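PDB 4OX6: carbon dioxide concentrating mechanism protein CcmK from Synechococcus elongatus, which probably builds the carboxysome shell as a hexamer-forming BMC-domain protein, serving the cyanobacterial carbon dioxide concentrating mechanism. Local coordinates for residues K26-P29 against P30-A34; G63-S66 against E67-A71; E98-E101 against A102-I106. All blocks are in the same frame, centred on the assembly; numbering follows the deposited sequence.

Interaction 1 of 3, residues K26-P29 against P30-A34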
loop_
_atom_site.group_PDB
_atom_site.type_symbol
_atom_site.label_atom_id
_atom_site.label_comp_id
_atom_site.label_asym_id
_atom_site.label_seq_id
_atom_site.Cartn_x
_atom_site.Cartn_y
_atom_site.Cartn_z
ATOM N N LYS A 26 -9.350 3.002 12.504
ATOM C CA LYS A 26 -9.057 3.826 11.352
ATOM C C LYS A 26 -8.494 5.134 11.871
ATOM O O LYS A 26 -9.119 5.850 12.682
ATOM C CB LYS A 26 -10.292 4.048 10.474
ATOM C CG LYS A 26 -9.985 4.743 9.144
ATOM C CD LYS A 26 -11.143 4.763 8.194
ATOM C CE LYS A 26 -11.264 3.446 7.440
ATOM N NZ LYS A 26 -10.392 3.494 6.232
ATOM N N GLY A 27 -7.289 5.412 11.405
ATOM C CA GLY A 27 -6.520 6.560 11.838
ATOM C C GLY A 27 -5.365 6.172 12.747
ATOM O O GLY A 27 -5.504 5.258 13.584
ATOM N N PHE A 28 -4.259 6.899 12.636
ATOM C CA PHE A 28 -3.077 6.710 13.475
ATOM C C PHE A 28 -3.241 7.370 14.865
ATOM O O PHE A 28 -2.972 6.747 15.902
ATOM C CB PHE A 28 -1.807 7.182 12.759
ATOM C CG PHE A 28 -0.505 6.852 13.441
ATOM C CD1 PHE A 28 -0.076 5.524 13.528
ATOM C CD2 PHE A 28 0.261 7.824 14.069
ATOM C CE1 PHE A 28 1.113 5.215 14.136
ATOM C CE2 PHE A 28 1.461 7.507 14.688
ATOM C CZ PHE A 28 1.854 6.194 14.754
ATOM N N PRO A 29 -3.735 8.617 14.948
ATOM C CA PRO A 29 -3.927 9.152 16.301
ATOM C C PRO A 29 -4.791 8.286 17.241
ATOM O O PRO A 29 -4.382 8.120 18.406
ATOM C CB PRO A 29 -4.556 10.531 16.039
ATOM C CG PRO A 29 -4.014 10.920 14.694
ATOM C CD PRO A 29 -3.990 9.631 13.903
ATOM N N PRO A 30 -5.909 7.672 16.815
ATOM C CA PRO A 30 -6.664 6.791 17.726
ATOM C C PRO A 30 -5.875 5.546 18.138
ATOM O O PRO A 30 -6.159 5.040 19.242
ATOM C CB PRO A 30 -7.938 6.460 16.980
ATOM C CG PRO A 30 -7.688 6.844 15.569
ATOM C CD PRO A 30 -6.628 7.901 15.552
ATOM N N ILE A 31 -4.959 5.005 17.321
ATOM C CA ILE A 31 -4.225 3.846 17.774
ATOM C C ILE A 31 -3.236 4.217 18.856
ATOM O O ILE A 31 -2.960 3.426 19.742
ATOM C CB ILE A 31 -3.578 3.078 16.595
ATOM C CG1 ILE A 31 -3.451 1.600 16.960
ATOM C CG2 ILE A 31 -2.236 3.610 16.141
ATOM C CD1 ILE A 31 -4.764 0.860 17.196
ATOM N N LEU A 32 -2.698 5.421 18.804
ATOM C CA LEU A 32 -1.784 5.867 19.841
ATOM C C LEU A 32 -2.585 6.029 21.140
ATOM O O LEU A 32 -2.167 5.656 22.240
ATOM C CB LEU A 32 -1.127 7.199 19.530
ATOM C CG LEU A 32 -0.177 7.197 18.313
ATOM C CD1 LEU A 32 0.340 8.641 18.054
ATOM C CD2 LEU A 32 1.037 6.281 18.513
ATOM N N ALA A 33 -3.792 6.616 21.023
ATOM C CA ALA A 33 -4.705 6.784 22.175
ATOM C C ALA A 33 -5.008 5.439 22.769
ATOM O O ALA A 33 -4.959 5.271 24.000
ATOM C CB ALA A 33 -5.986 7.457 21.741
ATOM N N ALA A 34 -5.396 4.483 21.945
ATOM C CA ALA A 34 -5.692 3.148 22.456
ATOM C C ALA A 34 -4.506 2.523 23.154
ATOM O O ALA A 34 -4.667 1.939 24.257
ATOM C CB ALA A 34 -6.140 2.244 21.339
#

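Interaction 2 of 3, residues G63-S66 against E67-A71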
loop_
_atom_site.group_PDB
_atom_site.type_symbol
_atom_site.label_atom_id
_atom_site.label_comp_id
_atom_site.label_asym_id
_atom_site.label_seq_id
_atom_site.Cartn_x
_atom_site.Cartn_y
_atom_site.Cartn_z
ATOM N N GLY A 63 -0.364 -10.134 27.923
ATOM C CA GLY A 63 -0.402 -10.178 29.374
ATOM C C GLY A 63 -1.299 -11.310 29.814
ATOM O O GLY A 63 -1.810 -12.057 28.947
ATOM N N ASP A 64 -1.468 -11.485 31.111
ATOM C CA ASP A 64 -2.456 -12.438 31.577
ATOM C C ASP A 64 -3.823 -12.037 31.055
ATOM O O ASP A 64 -4.119 -10.842 30.907
ATOM C CB ASP A 64 -2.505 -12.497 33.087
ATOM C CG ASP A 64 -1.289 -13.122 33.676
ATOM O OD1 ASP A 64 -0.466 -13.703 32.932
ATOM O OD2 ASP A 64 -1.205 -13.012 34.936
ATOM N N VAL A 65 -4.724 -13.002 30.781
ATOM C CA VAL A 65 -5.962 -12.641 30.117
ATOM C C VAL A 65 -6.782 -11.602 30.916
ATOM O O VAL A 65 -7.422 -10.724 30.301
ATOM C CB VAL A 65 -6.825 -13.858 29.705
ATOM C CG1 VAL A 65 -7.436 -14.512 30.837
ATOM C CG2 VAL A 65 -7.875 -13.431 28.659
ATOM N N SER A 66 -6.812 -11.699 32.253
ATOM C CA SER A 66 -7.652 -10.758 33.025
ATOM C C SER A 66 -7.136 -9.314 32.846
ATOM O O SER A 66 -7.911 -8.379 32.802
ATOM C CB SER A 66 -7.709 -11.073 34.497
ATOM O OG SER A 66 -6.422 -11.381 34.896
ATOM N N GLU A 67 -5.825 -9.177 32.764
ATOM C CA GLU A 67 -5.171 -7.876 32.564
ATOM C C GLU A 67 -5.406 -7.371 31.141
ATOM O O GLU A 67 -5.683 -6.178 30.924
ATOM C CB GLU A 67 -3.702 -7.920 32.909
ATOM C CG GLU A 67 -3.399 -8.311 34.334
ATOM C CD GLU A 67 -3.831 -7.278 35.332
ATOM O OE1 GLU A 67 -3.420 -6.072 35.196
ATOM O OE2 GLU A 67 -4.647 -7.626 36.233
ATOM N N VAL A 68 -5.295 -8.252 30.153
ATOM C CA VAL A 68 -5.606 -7.869 28.757
ATOM C C VAL A 68 -7.042 -7.462 28.624
ATOM O O VAL A 68 -7.313 -6.452 27.889
ATOM C CB VAL A 68 -5.288 -9.008 27.803
ATOM C CG1 VAL A 68 -5.816 -8.768 26.419
ATOM C CG2 VAL A 68 -3.768 -9.212 27.759
ATOM N N LYS A 69 -8.002 -8.115 29.308
ATOM C CA LYS A 69 -9.373 -7.706 29.205
ATOM C C LYS A 69 -9.564 -6.268 29.746
ATOM O O LYS A 69 -10.280 -5.434 29.117
ATOM C CB LYS A 69 -10.276 -8.671 29.971
ATOM C CG LYS A 69 -10.388 -10.037 29.341
ATOM C CD LYS A 69 -11.030 -11.088 30.260
ATOM C CE LYS A 69 -12.482 -10.824 30.453
ATOM N NZ LYS A 69 -13.103 -12.011 31.176
ATOM N N THR A 70 -8.986 -5.940 30.927
ATOM C CA THR A 70 -9.186 -4.619 31.497
ATOM C C THR A 70 -8.479 -3.571 30.592
ATOM O O THR A 70 -8.998 -2.457 30.390
ATOM C CB THR A 70 -8.799 -4.586 32.957
ATOM O OG1 THR A 70 -9.306 -3.368 33.525
ATOM C CG2 THR A 70 -7.375 -4.734 33.147
ATOM N N ALA A 71 -7.300 -3.908 30.100
ATOM C CA ALA A 71 -6.599 -3.043 29.147
ATOM C C ALA A 71 -7.414 -2.780 27.885
ATOM O O ALA A 71 -7.534 -1.645 27.404
ATOM C CB ALA A 71 -5.243 -3.606 28.796
#

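Interaction 3 of 3, residues E98-E101 against A102-I106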
loop_
_atom_site.group_PDB
_atom_site.type_symbol
_atom_site.label_atom_id
_atom_site.label_comp_id
_atom_site.label_asym_id
_atom_site.label_seq_id
_atom_site.Cartn_x
_atom_site.Cartn_y
_atom_site.Cartn_z
ATOM N N GLU A 98 1.456 -21.518 19.923
ATOM C CA GLU A 98 2.789 -21.089 19.517
ATOM C C GLU A 98 2.990 -20.838 18.021
ATOM O O GLU A 98 3.790 -19.984 17.626
ATOM C CB GLU A 98 3.848 -22.059 20.037
ATOM C CG GLU A 98 3.816 -23.395 19.379
ATOM C CD GLU A 98 4.943 -24.306 19.879
ATOM O OE1 GLU A 98 5.865 -23.773 20.541
ATOM O OE2 GLU A 98 4.897 -25.541 19.616
ATOM N N ASN A 99 2.300 -21.594 17.173
ATOM C CA ASN A 99 2.420 -21.394 15.742
ATOM C C ASN A 99 1.903 -19.993 15.348
ATOM O O ASN A 99 2.393 -19.431 14.377
ATOM C CB ASN A 99 1.650 -22.515 15.042
ATOM C CG ASN A 99 1.922 -22.665 13.562
ATOM O OD1 ASN A 99 2.607 -21.821 12.899
ATOM N ND2 ASN A 99 1.357 -23.690 13.017
ATOM N N VAL A 100 0.913 -19.457 16.051
ATOM C CA VAL A 100 0.425 -18.112 15.770
ATOM C C VAL A 100 1.522 -17.108 16.049
ATOM O O VAL A 100 1.812 -16.241 15.218
ATOM C CB VAL A 100 -0.856 -17.793 16.570
ATOM C CG1 VAL A 100 -1.343 -16.396 16.281
ATOM C CG2 VAL A 100 -1.922 -18.800 16.269
ATOM N N GLU A 101 2.166 -17.227 17.183
ATOM C CA GLU A 101 3.271 -16.303 17.524
ATOM C C GLU A 101 4.412 -16.419 16.558
ATOM O O GLU A 101 5.157 -15.484 16.328
ATOM C CB GLU A 101 3.804 -16.633 18.924
ATOM C CG GLU A 101 2.824 -16.287 19.964
ATOM C CD GLU A 101 3.443 -16.243 21.332
ATOM O OE1 GLU A 101 2.957 -17.032 22.153
ATOM O OE2 GLU A 101 4.393 -15.438 21.551
ATOM N N ALA A 102 4.658 -17.607 16.041
ATOM C CA ALA A 102 5.765 -17.867 15.106
ATOM C C ALA A 102 5.563 -17.169 13.770
ATOM O O ALA A 102 6.519 -16.722 13.141
ATOM C CB ALA A 102 5.889 -19.384 14.905
ATOM N N VAL A 103 4.326 -17.064 13.324
ATOM C CA VAL A 103 4.045 -16.550 12.008
ATOM C C VAL A 103 3.658 -15.048 12.023
ATOM O O VAL A 103 3.973 -14.314 11.091
ATOM C CB VAL A 103 2.893 -17.387 11.348
ATOM C CG1 VAL A 103 2.282 -16.692 10.122
ATOM C CG2 VAL A 103 3.402 -18.825 10.993
ATOM N N PHE A 104 2.920 -14.628 13.061
ATOM C CA PHE A 104 2.419 -13.253 13.132
ATOM C C PHE A 104 3.293 -12.451 14.073
ATOM O O PHE A 104 3.793 -12.979 15.065
ATOM C CB PHE A 104 1.003 -13.271 13.632
ATOM C CG PHE A 104 0.005 -13.840 12.655
ATOM C CD1 PHE A 104 -0.589 -13.071 11.710
ATOM C CD2 PHE A 104 -0.344 -15.155 12.692
ATOM C CE1 PHE A 104 -1.523 -13.591 10.791
ATOM C CE2 PHE A 104 -1.272 -15.692 11.797
ATOM C CZ PHE A 104 -1.877 -14.903 10.864
ATOM N N PRO A 105 3.434 -11.145 13.770
ATOM C CA PRO A 105 4.326 -10.335 14.591
ATOM C C PRO A 105 3.655 -9.923 15.879
ATOM O O PRO A 105 3.335 -8.699 16.012
ATOM C CB PRO A 105 4.599 -9.151 13.647
ATOM C CG PRO A 105 3.321 -8.997 12.853
ATOM C CD PRO A 105 2.902 -10.417 12.614
ATOM N N ILE A 106 3.574 -10.829 16.855
ATOM C CA ILE A 106 2.889 -10.592 18.107
ATOM C C ILE A 106 3.708 -11.053 19.311
ATOM O O ILE A 106 3.205 -11.035 20.435
ATOM C CB ILE A 106 1.468 -11.254 18.184
ATOM C CG1 ILE A 106 1.578 -12.777 18.038
ATOM C CG2 ILE A 106 0.599 -10.625 17.139
ATOM C CD1 ILE A 106 0.343 -13.541 18.439
#

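Interaction 1 of 3, residues K26-P29 against P30-A34
Leu32 lies over one face of the Phe28 ring, one helical turn further on, and it meets the ring with both branches. Its CD1 rests 3.7 Å from Phe28 CE2, while CD2 reaches the far end of the ring, 3.8 Å from CZ. The ring is brought there by a first torsion that sets CG anti to the backbone N (chi1 -171°), beside the carbonyl. Ile31 meets the same ring at about a right angle: its CG2 stands 3.9 Å from Phe28 CD1, obliquely to the ring plane. A branched leucine suits the broad face, and beta-branched isoleucine puts a methyl close to the main chain. Cut back to an alanine, Leu32 loses both methyls, which would probably leave a gap over that face of the Phe28 ring and hold the ring less firmly. The turn also carries two consecutive prolines whose rings run alongside each other in the same direction, Pro29 CB and Pro30 CD meeting tightly at 3.4 Å. Neither has an N-H to offer, which costs nothing in a first turn, where the amides have no helical carbonyl behind them. Pro30 CG also sits 3.4 Å from Gly27 O, and Gly27 has backbone angles that would jam a side chain against the preceding carbonyl. The carbonyls of the turn are used: Leu32 N gives a 3.2 Å bond to Phe28 O, and Ala33 N one of 3.1 Å to Pro29 O. Beyond this turn, Phe57 meets the Phe28 ring edge-to-face, and Glu24 of a neighbouring subunit accepts a hydrogen bond from Phe28 N. The arrangement is a proline-rich first helical turn following strand 19-26, placed at a subunit interface of the BMC-domain hexamer.

Interaction 2 of 3, residues G63-S66 against E67-A71
Val68 CG2 reaches back past the start of its helix to lie 3.5 Å from Gly63 N, where strand 56-63 passes into helix 65-81 of the BMC-domain fold. This is the tight side. Both Val68 and Gly63 are buried, and the missing side chain of Gly63 matters, because any CB there would point at the valine. With CG1 anti to the backbone N (chi1 169°), CG2 is turned back toward the preceding strand. Val68 also packs on Ala19, Ile61 and Ile92 of the sheet, so a compact, beta-branched apolar residue fits the position. Beside it the backbone closes the turn: Val68 N donates to Asp64 O at 2.9 Å and nearly straight (169°), while Lys69 N binds Val65 O at the same length.

The opposite character belongs to Asp64, Ser66 and Lys69, which are exposed. Asp64 stands at the N-cap position, yet its carboxylate makes no capping bond. Its charge lies well apart from that of Glu67, with OD2 and OE2 separated by 6.5 Å. Glu67 bends at chi2 and is held elsewhere, its OE1 accepting a hydrogen bond from Arg43 N. The last backbone bond, from Thr70 N to Ser66 O, is longer, its donor tilted 31° from the carbonyl plane. Lysine suits the outer surface because its aliphatic part can lie along the helix while the amine leads away: Lys69 CG passes 3.2 Å from Val65 O.

Interaction 3 of 3, residues E98-E101 against A102-I106
Val100 O accepts two backbone N-H groups as helix 98-103 ends. Phe104 N comes nearly straight on, at 2.9 Å and 164°, whereas Val103 N, at 3.3 Å, stands above the carbonyl plane rather than on a lone pair. The same oxygen lies at the edge of the Phe104 ring, in its plane, 3.5 Å from CD2. Further back, Ala102 N donates to Glu98 O at 3.0 Å, keeping the helical pattern up to the last turn.

Side chains follow the chain as it leaves the helix. Val100 CG1, anti to the backbone N (chi1 179°), is directed between two partners that it crosses obliquely: Phe104 CD2 at 3.9 Å and Ile106 CD1 at 4.0 Å. Ile106 comes back against the helix after an inverse gamma turn centred on Pro105, a bend for which the restricted phi of proline is well suited. The isoleucine then meets Glu101 at about a right angle, its CD1 4.0 Å from Glu101 CG. One face of the Phe104 ring carries Val103 CG1, 3.9 Å above the plane and displaced from the ring centre, and Tyr49 of a neighbouring subunit stacks with the ring.

Glutamate suits the remaining place because it is two-natured: its methylene packs on Ile106, and its carboxylate makes a salt bridge with Arg62, whose guanidinium also binds Ile106 O. The pairing of charges probably keeps Glu101 ionised and, together with the doubly held Val100 O, fixes the chain where it turns away from the helix.

In the fold
From the N terminus the three contacts follow in series; each is local, bridging no intervening residues, and none nests in or crosses another. Interaction 1 marks the passage from strand 19-26 into helix 28-39, and interaction 2 the passage from strand 56-63 into helix 65-81; they lie on opposite sides of the chain's centre, their own centres about 20 Å apart. Interaction 3 closes helix 98-103 beyond the final strand, 86-93, about 24 Å from interaction 1 between centres. Interactions 1 and 3 both meet neighbouring subunits, Leu32 packing on Phe104 of another copy, whereas interaction 2 touches no other chain of the hexamer.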